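Local atomic coordinates of tetraacyldisaccharide 4'-kinase (Aquifex aeolicus, PDB entry 4EHX), a protein that is the 4'-kinase of lipid A biosynthesis, thought to transfer the gamma-phosphate of ATP to the 4'-position of a tetraacyldisaccharide 1-phosphate, giving lipid IVA. Residues F267-G272 / Q286-V291; R227-F232 / I274-P279; R206-L211 / F292-K297. One frame throughout, in Å; residues are numbered along the deposited sequence.

Interaction 1. Residues F267-G272 / Q286-V291; sequences FTPEEG and QGYENV
P269 and Y288 meet at about a right angle, the pyrrolidine ring coming in over one face of the phenol ring. P269 CG leads: it stands 3.6 Å from the centroid of the Y288 ring, 27° off the ring normal, a CH-pi contact displaced toward the rim, and it comes closest to Y288 CE1 at 3.2 Å. Behind it P269 CD reaches over the hydroxyl end of the same ring, 3.6 Å from Y288 CZ, so two carbons of the proline bear on the aromatic face. With CG opposite the carbonyl carbon (chi1 -81°), the Y288 ring extends toward the 267-272 loop and meets the proline there. An alanine in place of P269 would lack CG and CD, and the Y288 ring would probably lose its cover on this face and be freer to turn.

Further along, N290 carries the second touch. With CG held between the backbone N and the carbonyl carbon (chi1 61°), its amide extends toward the other loop, where N290 ND2 lies 3.2 Å from E270 O and hydrogen-bonds E273 O, just past that segment. Y288 and N290 both belong to a type I turn running from Y288 to V291. This is a surface contact of two loops, one leading from strand 252-257 into strand 275-277, the other from helix 279-282 into strand 291-300. Y275 of strand 275-277 touches both loops, packing against P269 and N290, and its hydroxyl accepts the E270 backbone N-H.

Interaction 2. Residues R227-F232 / I274-P279; sequences REVIAF and IYLTTP
I230 and Y275 run side by side on one face of the sheet, pointing the same way, with I230 CB 3.6 Å from Y275 CD2 and I230 CD1 farther along the same ring. On the other face, with A231, L276 sends CD1 to V229 CG2 at 3.9 Å, and helix 237-248 packs on it through L245. F232 closes the apolar row: its ring edge meets Y275 CB, while T277 CB sits over one face, 3.8 Å from the centroid of the F232 ring, a CH-pi contact. These are neighbouring parallel strands, 26° apart in direction, which fits the smaller of the two alpha/beta/alpha sandwich domains described for LpxK; strand 252-257 flanks 229-232 on the far side from 275-277. Backbone bonds alternate along the pair: I230 N to I274 O, L276 N to I230 O, and F232 N to L276 O. Beyond them T277 OG1, placed opposite its own backbone N (chi1 -175°), donates to F232 O over 2.8 Å, arriving from above the carbonyl plane. At the other end I274 CD1 lies over a face of the R227 guanidinium. There a water accepts from I274 N (2.9 Å) and donates to E228 O, with a weak bond from R227 NH2, whose firmer partner is G272 O.

Interaction 3. Residues R206-L211 / F292-K297; sequences REFCCL and FALNFK
F292 meets L211 first, the leucine's CD1 approaching the ring obliquely at 4.3 Å from F292 CG. A293 turns its methyl away from the partner strand, yet its carbonyl oxygen receives a CA-H...O contact from L211 CA. L294 puts CD2 against two side chains at once, 3.9 Å from L211 CD2 and 4.0 Å from F208 CE1, with helix 237-248 packing on it through V244, L245 and L248. At N295 the register slips. N295 O takes two N-H donors, C209 N at 2.8 Å in the carbonyl plane and C210 N at 3.2 Å, tilted from it, while N295 N donates back to C210 O. F296 then offers a ring face to the edge of F208, a T-shaped pair with centroids 5.7 Å apart and planes at 60°. With its CG swung opposite the backbone N (chi1 180°), the F208 ring brings CD1 over that face. K297 closes the run by pairing with E207 through backbone bonds in both directions; its bent side chain lies along C209, K297 CG 3.6 Å from C209 CB. At this end R206 NH1 bonds S53 OG, next to the predicted ATP-binding residues. C209 and C210 stand together opposite the single residue N295: a classic beta bulge. Antiparallel strands 201-212 and 291-300 fit the two-stranded linker known to join the domains of LpxK.

How the interactions relate
Strand 275-277 and strand 291-300 tie the three contacts together. Interactions 1 and 2 lie about 10 Å apart, centre to centre, and touch: the N290 backbone bonds that of Y275, and the rings of F267 and F232 pack. Interaction 2 is about 13 Å from interaction 3, joined by backbone bonds from strand 275-277 to F292. Interactions 1 and 3, about 20 Å apart, adjoin only in sequence, at V291 and F292. Along the chain, 206-211 and 292-297 enclose the other four segments, which alternate. The path thus runs from surface loops through a parallel sheet to the antiparallel pair that probably links the smaller domain to the P-loop domain.

Interaction 1. Residues F267-G272 / Q286-V291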
ATOM      1  N   PHE A 267     -20.392  -7.041  15.178  1.00 68.68           N
ATOM      2  CA  PHE A 267     -19.738  -8.338  14.992  1.00 64.65           C
ATOM      3  C   PHE A 267     -19.682  -9.148  16.295  1.00 61.51           C
ATOM      4  O   PHE A 267     -19.190  -8.662  17.320  1.00 51.84           O
ATOM      5  CB  PHE A 267     -18.337  -8.178  14.398  1.00 67.49           C
ATOM      6  CG  PHE A 267     -17.696  -9.480  14.022  1.00 65.62           C
ATOM      7  CD1 PHE A 267     -18.205 -10.240  12.980  1.00 61.98           C
ATOM      8  CD2 PHE A 267     -16.597  -9.954  14.717  1.00 63.45           C
ATOM      9  CE1 PHE A 267     -17.632 -11.443  12.639  1.00 61.77           C
ATOM     10  CE2 PHE A 267     -16.014 -11.158  14.374  1.00 62.97           C
ATOM     11  CZ  PHE A 267     -16.534 -11.904  13.334  1.00 59.36           C
ATOM     12  N   THR A 268     -20.196 -10.378  16.246  1.00 54.04           N
ATOM     13  CA  THR A 268     -20.282 -11.232  17.430  1.00 44.09           C
ATOM     14  C   THR A 268     -19.774 -12.645  17.144  1.00 37.85           C
ATOM     15  O   THR A 268     -20.535 -13.523  16.757  1.00 43.64           O
ATOM     16  CB  THR A 268     -21.715 -11.304  17.966  1.00 49.78           C
ATOM     17  OG1 THR A 268     -22.249  -9.977  18.097  1.00 51.08           O
ATOM     18  CG2 THR A 268     -21.731 -11.980  19.310  1.00 56.77           C
ATOM     19  N   PRO A 269     -18.471 -12.863  17.338  1.00 32.33           N
ATOM     20  CA  PRO A 269     -17.848 -14.166  17.082  1.00 29.97           C
ATOM     21  C   PRO A 269     -18.135 -15.183  18.191  1.00 28.32           C
ATOM     22  O   PRO A 269     -18.479 -14.811  19.316  1.00 28.15           O
ATOM     23  CB  PRO A 269     -16.352 -13.836  17.030  1.00 33.43           C
ATOM     24  CG  PRO A 269     -16.204 -12.616  17.851  1.00 43.98           C
ATOM     25  CD  PRO A 269     -17.476 -11.827  17.656  1.00 33.85           C
ATOM     26  N   GLU A 270     -17.995 -16.457  17.844  1.00 32.03           N
ATOM     27  CA  GLU A 270     -18.223 -17.563  18.774  1.00 33.92           C
ATOM     28  C   GLU A 270     -16.925 -17.975  19.452  1.00 28.01           C
ATOM     29  O   GLU A 270     -15.915 -18.194  18.788  1.00 28.96           O
ATOM     30  CB  GLU A 270     -18.748 -18.774  18.017  1.00 40.12           C
ATOM     31  CG  GLU A 270     -20.045 -18.563  17.280  1.00 52.45           C
ATOM     32  CD  GLU A 270     -20.458 -19.802  16.513  1.00 55.17           C
ATOM     33  OE1 GLU A 270     -20.961 -19.656  15.380  1.00 54.40           O
ATOM     34  OE2 GLU A 270     -20.267 -20.920  17.047  1.00 53.09           O
ATOM     35  N   GLU A 271     -16.958 -18.062  20.775  1.00 30.67           N
ATOM     36  CA  GLU A 271     -15.851 -18.596  21.554  1.00 36.47           C
ATOM     37  C   GLU A 271     -15.505 -19.981  21.030  1.00 34.11           C
ATOM     38  O   GLU A 271     -16.393 -20.820  20.829  1.00 38.31           O
ATOM     39  CB  GLU A 271     -16.260 -18.687  23.029  1.00 43.71           C
ATOM     40  CG  GLU A 271     -15.127 -19.001  23.995  1.00 50.28           C
ATOM     41  CD  GLU A 271     -15.597 -19.131  25.445  1.00 55.04           C
ATOM     42  OE1 GLU A 271     -14.729 -19.211  26.340  1.00 66.18           O
ATOM     43  OE2 GLU A 271     -16.822 -19.164  25.695  1.00 38.08           O
ATOM     44  N   GLY A 272     -14.220 -20.228  20.802  1.00 43.80           N
ATOM     45  CA  GLY A 272     -13.788 -21.553  20.402  1.00 47.43           C
ATOM     46  C   GLY A 272     -13.660 -21.767  18.904  1.00 56.70           C
ATOM     47  O   GLY A 272     -13.118 -22.784  18.467  1.00 58.94           O
ATOM     48  N   GLN A 286      -9.504  -5.814  16.887  1.00 37.74           N
ATOM     49  CA  GLN A 286      -8.372  -6.095  17.763  1.00 39.55           C
ATOM     50  C   GLN A 286      -8.864  -6.532  19.133  1.00 42.93           C
ATOM     51  O   GLN A 286      -9.862  -6.017  19.642  1.00 42.02           O
ATOM     52  CB  GLN A 286      -7.459  -4.872  17.869  1.00 39.71           C
ATOM     53  CG  GLN A 286      -6.936  -4.429  16.505  1.00 51.44           C
ATOM     54  CD  GLN A 286      -6.108  -3.168  16.580  1.00 49.03           C
ATOM     55  OE1 GLN A 286      -5.230  -3.039  17.432  1.00 50.82           O
ATOM     56  NE2 GLN A 286      -6.391  -2.224  15.691  1.00 34.51           N
ATOM     57  N   GLY A 287      -8.178  -7.493  19.733  1.00 48.47           N
ATOM     58  CA  GLY A 287      -8.631  -8.001  21.014  1.00 64.21           C
ATOM     59  C   GLY A 287      -9.370  -9.315  20.872  1.00 64.61           C
ATOM     60  O   GLY A 287      -9.253 -10.184  21.735  1.00 72.55           O
ATOM     61  N   TYR A 288     -10.137  -9.468  19.794  1.00 43.64           N
ATOM     62  CA  TYR A 288     -10.670 -10.787  19.470  1.00 38.32           C
ATOM     63  C   TYR A 288      -9.485 -11.661  19.101  1.00 35.92           C
ATOM     64  O   TYR A 288      -8.895 -11.517  18.033  1.00 40.82           O
ATOM     65  CB  TYR A 288     -11.699 -10.725  18.330  1.00 41.06           C
ATOM     66  CG  TYR A 288     -13.075 -10.305  18.795  1.00 37.82           C
ATOM     67  CD1 TYR A 288     -13.793 -11.083  19.707  1.00 43.15           C
ATOM     68  CD2 TYR A 288     -13.656  -9.140  18.332  1.00 39.66           C
ATOM     69  CE1 TYR A 288     -15.051 -10.693  20.142  1.00 34.75           C
ATOM     70  CE2 TYR A 288     -14.904  -8.745  18.752  1.00 39.52           C
ATOM     71  CZ  TYR A 288     -15.603  -9.525  19.650  1.00 32.18           C
ATOM     72  OH  TYR A 288     -16.852  -9.105  20.054  1.00 33.54           O
ATOM     73  N   GLU A 289      -9.131 -12.563  19.995  1.00 32.50           N
ATOM     74  CA  GLU A 289      -7.902 -13.308  19.845  1.00 43.90           C
ATOM     75  C   GLU A 289      -8.082 -14.566  19.014  1.00 44.44           C
ATOM     76  O   GLU A 289      -7.136 -15.322  18.813  1.00 47.39           O
ATOM     77  CB  GLU A 289      -7.301 -13.597  21.224  1.00 57.91           C
ATOM     78  CG  GLU A 289      -6.699 -12.336  21.851  1.00 64.95           C
ATOM     79  CD  GLU A 289      -6.773 -12.314  23.365  1.00 67.91           C
ATOM     80  OE1 GLU A 289      -6.682 -11.203  23.934  1.00 56.26           O
ATOM     81  OE2 GLU A 289      -6.921 -13.395  23.982  1.00 66.05           O
ATOM     82  N   ASN A 290      -9.294 -14.782  18.513  1.00 36.41           N
ATOM     83  CA  ASN A 290      -9.531 -15.923  17.637  1.00 31.94           C
ATOM     84  C   ASN A 290      -9.726 -15.515  16.169  1.00 36.89           C
ATOM     85  O   ASN A 290     -10.210 -16.305  15.366  1.00 30.53           O
ATOM     86  CB  ASN A 290     -10.696 -16.801  18.146  1.00 28.91           C
ATOM     87  CG  ASN A 290     -12.039 -16.044  18.228  1.00 34.73           C
ATOM     88  OD1 ASN A 290     -12.081 -14.810  18.299  1.00 36.82           O
ATOM     89  ND2 ASN A 290     -13.142 -16.798  18.228  1.00 32.87           N
ATOM     90  N   VAL A 291      -9.315 -14.291  15.829  1.00 31.19           N
ATOM     91  CA  VAL A 291      -9.498 -13.727  14.488  1.00 26.02           C
ATOM     92  C   VAL A 291      -8.144 -13.367  13.886  1.00 33.06           C
ATOM     93  O   VAL A 291      -7.364 -12.664  14.521  1.00 31.83           O
ATOM     94  CB  VAL A 291     -10.366 -12.465  14.550  1.00 30.52           C
ATOM     95  CG1 VAL A 291     -10.556 -11.865  13.167  1.00 30.88           C
ATOM     96  CG2 VAL A 291     -11.713 -12.776  15.211  1.00 31.74           C
TER

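Interaction 2. Residues R227-F232 / I274-P279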
ATOM      1  N   ARG A 227      -8.192 -27.893  11.678  1.00 71.37           N
ATOM      2  CA  ARG A 227      -9.234 -26.960  12.086  1.00 55.17           C
ATOM      3  C   ARG A 227      -9.890 -26.453  10.799  1.00 58.40           C
ATOM      4  O   ARG A 227      -9.206 -26.178   9.814  1.00 64.43           O
ATOM      5  CB  ARG A 227      -8.730 -25.759  12.902  1.00 45.40           C
ATOM      6  CG  ARG A 227      -8.020 -26.082  14.216  1.00 53.58           C
ATOM      7  CD  ARG A 227      -8.999 -26.607  15.262  1.00 59.00           C
ATOM      8  NE  ARG A 227     -10.239 -25.826  15.283  1.00 66.91           N
ATOM      9  CZ  ARG A 227     -10.557 -24.927  16.215  1.00 65.80           C
ATOM     10  NH1 ARG A 227      -9.742 -24.691  17.233  1.00 62.94           N
ATOM     11  NH2 ARG A 227     -11.704 -24.267  16.138  1.00 66.92           N
ATOM     12  N   GLU A 228     -11.216 -26.347  10.802  1.00 53.81           N
ATOM     13  CA  GLU A 228     -11.915 -25.613   9.750  1.00 57.60           C
ATOM     14  C   GLU A 228     -12.155 -24.198  10.269  1.00 55.31           C
ATOM     15  O   GLU A 228     -12.344 -23.999  11.468  1.00 49.28           O
ATOM     16  CB  GLU A 228     -13.247 -26.277   9.403  1.00 65.17           C
ATOM     17  CG  GLU A 228     -13.117 -27.661   8.783  1.00 76.64           C
ATOM     18  CD  GLU A 228     -14.463 -28.287   8.445  1.00 84.97           C
ATOM     19  OE1 GLU A 228     -15.487 -27.874   9.031  1.00 83.87           O
ATOM     20  OE2 GLU A 228     -14.493 -29.196   7.590  1.00 87.74           O
ATOM     21  N   VAL A 229     -12.139 -23.213   9.381  1.00 52.05           N
ATOM     22  CA  VAL A 229     -12.294 -21.833   9.822  1.00 41.04           C
ATOM     23  C   VAL A 229     -13.568 -21.207   9.288  1.00 43.57           C
ATOM     24  O   VAL A 229     -14.165 -21.692   8.326  1.00 46.22           O
ATOM     25  CB  VAL A 229     -11.111 -20.964   9.378  1.00 41.46           C
ATOM     26  CG1 VAL A 229      -9.807 -21.532   9.909  1.00 41.10           C
ATOM     27  CG2 VAL A 229     -11.088 -20.858   7.861  1.00 38.58           C
ATOM     28  N   ILE A 230     -13.980 -20.121   9.926  1.00 37.18           N
ATOM     29  CA  ILE A 230     -15.040 -19.278   9.404  1.00 37.82           C
ATOM     30  C   ILE A 230     -14.365 -18.038   8.831  1.00 45.29           C
ATOM     31  O   ILE A 230     -13.655 -17.332   9.540  1.00 38.26           O
ATOM     32  CB  ILE A 230     -16.018 -18.867  10.514  1.00 36.85           C
ATOM     33  CG1 ILE A 230     -16.714 -20.105  11.089  1.00 37.65           C
ATOM     34  CG2 ILE A 230     -17.038 -17.884   9.981  1.00 43.96           C
ATOM     35  CD1 ILE A 230     -17.440 -19.851  12.391  1.00 44.78           C
ATOM     36  N   ALA A 231     -14.563 -17.788   7.544  1.00 37.60           N
ATOM     37  CA  ALA A 231     -13.937 -16.639   6.902  1.00 39.91           C
ATOM     38  C   ALA A 231     -14.964 -15.562   6.590  1.00 44.70           C
ATOM     39  O   ALA A 231     -16.148 -15.851   6.377  1.00 42.02           O
ATOM     40  CB  ALA A 231     -13.211 -17.064   5.634  1.00 45.33           C
ATOM     41  N   PHE A 232     -14.503 -14.315   6.560  1.00 40.66           N
ATOM     42  CA  PHE A 232     -15.377 -13.193   6.265  1.00 39.94           C
ATOM     43  C   PHE A 232     -14.614 -11.980   5.741  1.00 40.34           C
ATOM     44  O   PHE A 232     -13.418 -11.811   5.996  1.00 37.18           O
ATOM     45  CB  PHE A 232     -16.253 -12.833   7.470  1.00 41.37           C
ATOM     46  CG  PHE A 232     -15.497 -12.259   8.641  1.00 36.70           C
ATOM     47  CD1 PHE A 232     -15.227 -10.898   8.710  1.00 38.30           C
ATOM     48  CD2 PHE A 232     -15.092 -13.073   9.689  1.00 35.78           C
ATOM     49  CE1 PHE A 232     -14.546 -10.363   9.786  1.00 34.91           C
ATOM     50  CE2 PHE A 232     -14.407 -12.544  10.776  1.00 33.80           C
ATOM     51  CZ  PHE A 232     -14.139 -11.189  10.825  1.00 34.03           C
ATOM     52  N   ILE A 274     -12.269 -20.400  15.047  1.00 29.83           N
ATOM     53  CA  ILE A 274     -11.218 -19.601  14.435  1.00 30.59           C
ATOM     54  C   ILE A 274     -11.742 -18.882  13.204  1.00 30.79           C
ATOM     55  O   ILE A 274     -12.412 -19.482  12.371  1.00 39.58           O
ATOM     56  CB  ILE A 274     -10.015 -20.461  14.020  1.00 35.93           C
ATOM     57  CG1 ILE A 274      -9.428 -21.155  15.251  1.00 43.25           C
ATOM     58  CG2 ILE A 274      -8.963 -19.594  13.299  1.00 33.10           C
ATOM     59  CD1 ILE A 274      -8.294 -22.108  14.935  1.00 57.37           C
ATOM     60  N   TYR A 275     -11.434 -17.590  13.106  1.00 33.28           N
ATOM     61  CA  TYR A 275     -11.884 -16.777  11.985  1.00 33.62           C
ATOM     62  C   TYR A 275     -10.704 -16.270  11.173  1.00 33.70           C
ATOM     63  O   TYR A 275      -9.637 -15.964  11.719  1.00 29.48           O
ATOM     64  CB  TYR A 275     -12.709 -15.575  12.464  1.00 27.37           C
ATOM     65  CG  TYR A 275     -13.966 -15.958  13.209  1.00 35.42           C
ATOM     66  CD1 TYR A 275     -13.921 -16.299  14.549  1.00 28.10           C
ATOM     67  CD2 TYR A 275     -15.194 -15.986  12.566  1.00 28.61           C
ATOM     68  CE1 TYR A 275     -15.074 -16.668  15.237  1.00 27.76           C
ATOM     69  CE2 TYR A 275     -16.347 -16.348  13.239  1.00 30.71           C
ATOM     70  CZ  TYR A 275     -16.280 -16.688  14.573  1.00 27.23           C
ATOM     71  OH  TYR A 275     -17.429 -17.042  15.227  1.00 34.10           O
ATOM     72  N   LEU A 276     -10.918 -16.175   9.867  1.00 30.53           N
ATOM     73  CA  LEU A 276      -9.975 -15.521   8.963  1.00 27.42           C
ATOM     74  C   LEU A 276     -10.674 -14.374   8.263  1.00 34.29           C
ATOM     75  O   LEU A 276     -11.823 -14.503   7.844  1.00 38.29           O
ATOM     76  CB  LEU A 276      -9.438 -16.507   7.921  1.00 31.25           C
ATOM     77  CG  LEU A 276      -8.657 -17.679   8.509  1.00 41.58           C
ATOM     78  CD1 LEU A 276      -8.002 -18.493   7.402  1.00 42.83           C
ATOM     79  CD2 LEU A 276      -7.620 -17.158   9.498  1.00 39.89           C
ATOM     80  N   THR A 277      -9.981 -13.248   8.149  1.00 29.45           N
ATOM     81  CA  THR A 277     -10.517 -12.089   7.455  1.00 29.73           C
ATOM     82  C   THR A 277      -9.344 -11.325   6.847  1.00 32.27           C
ATOM     83  O   THR A 277      -8.209 -11.822   6.855  1.00 29.95           O
ATOM     84  CB  THR A 277     -11.343 -11.189   8.400  1.00 30.29           C
ATOM     85  OG1 THR A 277     -11.942 -10.122   7.653  1.00 30.40           O
ATOM     86  CG2 THR A 277     -10.456 -10.607   9.524  1.00 26.45           C
ATOM     87  N   THR A 278      -9.611 -10.142   6.299  1.00 30.53           N
ATOM     88  CA  THR A 278      -8.555  -9.344   5.669  1.00 27.89           C
ATOM     89  C   THR A 278      -7.926  -8.385   6.674  1.00 32.16           C
ATOM     90  O   THR A 278      -8.544  -8.033   7.670  1.00 32.06           O
ATOM     91  CB  THR A 278      -9.087  -8.507   4.480  1.00 38.32           C
ATOM     92  OG1 THR A 278      -9.928  -7.452   4.973  1.00 38.14           O
ATOM     93  CG2 THR A 278      -9.878  -9.380   3.507  1.00 41.34           C
ATOM     94  N   PRO A 279      -6.691  -7.934   6.403  1.00 34.98           N
ATOM     95  CA  PRO A 279      -6.066  -6.984   7.336  1.00 30.98           C
ATOM     96  C   PRO A 279      -6.886  -5.703   7.524  1.00 31.84           C
ATOM     97  O   PRO A 279      -6.943  -5.171   8.637  1.00 33.90           O
ATOM     98  CB  PRO A 279      -4.715  -6.695   6.679  1.00 31.14           C
ATOM     99  CG  PRO A 279      -4.405  -7.976   5.931  1.00 37.19           C
ATOM    100  CD  PRO A 279      -5.741  -8.437   5.396  1.00 38.89           C
TER
HETATM  101  O   HOH W   1     -13.250 -22.791  13.778  1.00 43.33           O

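Interaction 3. Residues R206-L211 / F292-K297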
ATOM      1  N   ARG A 206       4.924 -12.425  -4.248  1.00 26.33           N
ATOM      2  CA  ARG A 206       4.441 -12.478  -2.876  1.00 26.82           C
ATOM      3  C   ARG A 206       4.066 -13.899  -2.566  1.00 28.14           C
ATOM      4  O   ARG A 206       3.361 -14.542  -3.337  1.00 32.32           O
ATOM      5  CB  ARG A 206       3.249 -11.534  -2.659  1.00 32.61           C
ATOM      6  CG  ARG A 206       3.666 -10.079  -2.542  1.00 33.19           C
ATOM      7  CD  ARG A 206       2.541  -9.208  -2.016  1.00 37.45           C
ATOM      8  NE  ARG A 206       1.412  -9.163  -2.930  1.00 48.06           N
ATOM      9  CZ  ARG A 206       0.314  -8.445  -2.723  1.00 53.49           C
ATOM     10  NH1 ARG A 206       0.194  -7.710  -1.627  1.00 54.80           N
ATOM     11  NH2 ARG A 206      -0.667  -8.466  -3.613  1.00 63.74           N
ATOM     12  N   GLU A 207       4.561 -14.396  -1.445  1.00 24.97           N
ATOM     13  CA  GLU A 207       4.375 -15.781  -1.077  1.00 28.27           C
ATOM     14  C   GLU A 207       3.845 -15.894   0.354  1.00 35.75           C
ATOM     15  O   GLU A 207       4.245 -15.136   1.236  1.00 31.04           O
ATOM     16  CB  GLU A 207       5.695 -16.546  -1.272  1.00 36.42           C
ATOM     17  CG  GLU A 207       6.126 -16.560  -2.750  1.00 36.09           C
ATOM     18  CD  GLU A 207       7.522 -17.124  -3.001  1.00 47.29           C
ATOM     19  OE1 GLU A 207       8.169 -17.632  -2.058  1.00 41.20           O
ATOM     20  OE2 GLU A 207       7.966 -17.053  -4.167  1.00 43.42           O
ATOM     21  N   PHE A 208       2.937 -16.843   0.567  1.00 30.14           N
ATOM     22  CA  PHE A 208       2.279 -17.013   1.859  1.00 34.09           C
ATOM     23  C   PHE A 208       3.285 -17.364   2.941  1.00 42.80           C
ATOM     24  O   PHE A 208       4.035 -18.327   2.812  1.00 36.85           O
ATOM     25  CB  PHE A 208       1.205 -18.104   1.776  1.00 38.35           C
ATOM     26  CG  PHE A 208       0.482 -18.349   3.079  1.00 40.54           C
ATOM     27  CD1 PHE A 208      -0.163 -17.310   3.736  1.00 36.86           C
ATOM     28  CD2 PHE A 208       0.442 -19.615   3.643  1.00 52.36           C
ATOM     29  CE1 PHE A 208      -0.832 -17.526   4.931  1.00 42.37           C
ATOM     30  CE2 PHE A 208      -0.225 -19.837   4.836  1.00 53.35           C
ATOM     31  CZ  PHE A 208      -0.863 -18.794   5.480  1.00 49.86           C
ATOM     32  N   CYS A 209       3.284 -16.584   4.016  1.00 36.02           N
ATOM     33  CA  CYS A 209       4.230 -16.768   5.110  1.00 42.22           C
ATOM     34  C   CYS A 209       3.597 -17.420   6.333  1.00 47.25           C
ATOM     35  O   CYS A 209       4.026 -18.486   6.788  1.00 44.43           O
ATOM     36  CB  CYS A 209       4.811 -15.414   5.522  1.00 42.43           C
ATOM     37  SG  CYS A 209       6.066 -15.544   6.822  1.00 61.40           S
ATOM     38  N   CYS A 210       2.567 -16.767   6.862  1.00 46.25           N
ATOM     39  CA  CYS A 210       2.018 -17.121   8.161  1.00 40.07           C
ATOM     40  C   CYS A 210       0.785 -16.267   8.392  1.00 38.66           C
ATOM     41  O   CYS A 210       0.290 -15.621   7.469  1.00 38.34           O
ATOM     42  CB  CYS A 210       3.025 -16.752   9.244  1.00 36.02           C
ATOM     43  SG  CYS A 210       3.497 -15.023   9.142  1.00 50.05           S
ATOM     44  N   LEU A 211       0.297 -16.258   9.629  1.00 36.99           N
ATOM     45  CA  LEU A 211      -0.870 -15.454   9.980  1.00 29.99           C
ATOM     46  C   LEU A 211      -0.527 -14.177  10.743  1.00 38.53           C
ATOM     47  O   LEU A 211       0.542 -14.064  11.350  1.00 39.26           O
ATOM     48  CB  LEU A 211      -1.816 -16.308  10.830  1.00 36.35           C
ATOM     49  CG  LEU A 211      -2.304 -17.633  10.258  1.00 35.40           C
ATOM     50  CD1 LEU A 211      -3.131 -18.398  11.306  1.00 39.37           C
ATOM     51  CD2 LEU A 211      -3.110 -17.401   8.980  1.00 38.28           C
ATOM     52  N   PHE A 292      -7.880 -13.848  12.669  1.00 27.80           N
ATOM     53  CA  PHE A 292      -6.571 -13.719  12.028  1.00 29.06           C
ATOM     54  C   PHE A 292      -6.683 -13.265  10.575  1.00 33.44           C
ATOM     55  O   PHE A 292      -7.743 -13.385   9.955  1.00 29.94           O
ATOM     56  CB  PHE A 292      -5.846 -15.074  12.050  1.00 29.60           C
ATOM     57  CG  PHE A 292      -5.708 -15.666  13.423  1.00 29.36           C
ATOM     58  CD1 PHE A 292      -6.736 -16.410  13.979  1.00 32.79           C
ATOM     59  CD2 PHE A 292      -4.553 -15.469  14.162  1.00 33.73           C
ATOM     60  CE1 PHE A 292      -6.615 -16.943  15.250  1.00 37.13           C
ATOM     61  CE2 PHE A 292      -4.423 -16.007  15.433  1.00 37.46           C
ATOM     62  CZ  PHE A 292      -5.459 -16.739  15.978  1.00 36.57           C
ATOM     63  N   ALA A 293      -5.575 -12.759  10.038  1.00 30.84           N
ATOM     64  CA  ALA A 293      -5.455 -12.458   8.613  1.00 27.06           C
ATOM     65  C   ALA A 293      -4.290 -13.255   8.027  1.00 33.25           C
ATOM     66  O   ALA A 293      -3.447 -13.761   8.757  1.00 30.12           O
ATOM     67  CB  ALA A 293      -5.250 -10.947   8.386  1.00 25.84           C
ATOM     68  N   LEU A 294      -4.256 -13.387   6.709  1.00 32.33           N
ATOM     69  CA  LEU A 294      -3.147 -14.061   6.068  1.00 31.13           C
ATOM     70  C   LEU A 294      -1.968 -13.095   5.945  1.00 29.50           C
ATOM     71  O   LEU A 294      -2.146 -11.893   5.735  1.00 28.19           O
ATOM     72  CB  LEU A 294      -3.561 -14.571   4.695  1.00 29.05           C
ATOM     73  CG  LEU A 294      -4.828 -15.428   4.642  1.00 34.13           C
ATOM     74  CD1 LEU A 294      -5.169 -15.795   3.200  1.00 36.98           C
ATOM     75  CD2 LEU A 294      -4.671 -16.674   5.492  1.00 35.61           C
ATOM     76  N   ASN A 295      -0.760 -13.623   6.084  1.00 32.63           N
ATOM     77  CA  ASN A 295       0.431 -12.794   5.964  1.00 35.52           C
ATOM     78  C   ASN A 295       1.304 -13.294   4.830  1.00 38.09           C
ATOM     79  O   ASN A 295       1.720 -14.454   4.810  1.00 32.33           O
ATOM     80  CB  ASN A 295       1.209 -12.780   7.283  1.00 38.90           C
ATOM     81  CG  ASN A 295       2.221 -11.645   7.357  1.00 46.73           C
ATOM     82  OD1 ASN A 295       2.251 -10.759   6.500  1.00 51.67           O
ATOM     83  ND2 ASN A 295       3.039 -11.656   8.396  1.00 43.80           N
ATOM     84  N   PHE A 296       1.553 -12.414   3.871  1.00 35.69           N
ATOM     85  CA  PHE A 296       2.423 -12.713   2.750  1.00 44.80           C
ATOM     86  C   PHE A 296       3.727 -11.938   2.889  1.00 48.91           C
ATOM     87  O   PHE A 296       3.769 -10.896   3.539  1.00 51.17           O
ATOM     88  CB  PHE A 296       1.720 -12.356   1.442  1.00 36.32           C
ATOM     89  CG  PHE A 296       0.579 -13.263   1.117  1.00 39.11           C
ATOM     90  CD1 PHE A 296      -0.637 -13.123   1.762  1.00 48.59           C
ATOM     91  CD2 PHE A 296       0.724 -14.271   0.177  1.00 43.61           C
ATOM     92  CE1 PHE A 296      -1.691 -13.971   1.467  1.00 46.95           C
ATOM     93  CE2 PHE A 296      -0.321 -15.117  -0.122  1.00 46.27           C
ATOM     94  CZ  PHE A 296      -1.533 -14.970   0.530  1.00 46.02           C
ATOM     95  N   LYS A 297       4.796 -12.464   2.303  1.00 40.61           N
ATOM     96  CA  LYS A 297       6.080 -11.780   2.328  1.00 38.97           C
ATOM     97  C   LYS A 297       6.483 -11.478   0.899  1.00 38.06           C
ATOM     98  O   LYS A 297       6.143 -12.237  -0.010  1.00 26.50           O
ATOM     99  CB  LYS A 297       7.145 -12.637   3.022  1.00 49.32           C
ATOM    100  CG  LYS A 297       6.973 -12.740   4.537  1.00 55.15           C
ATOM    101  CD  LYS A 297       7.091 -11.374   5.200  1.00 56.08           C
ATOM    102  CE  LYS A 297       6.739 -11.432   6.680  1.00 61.50           C
ATOM    103  NZ  LYS A 297       7.645 -12.321   7.450  1.00 60.50           N
TER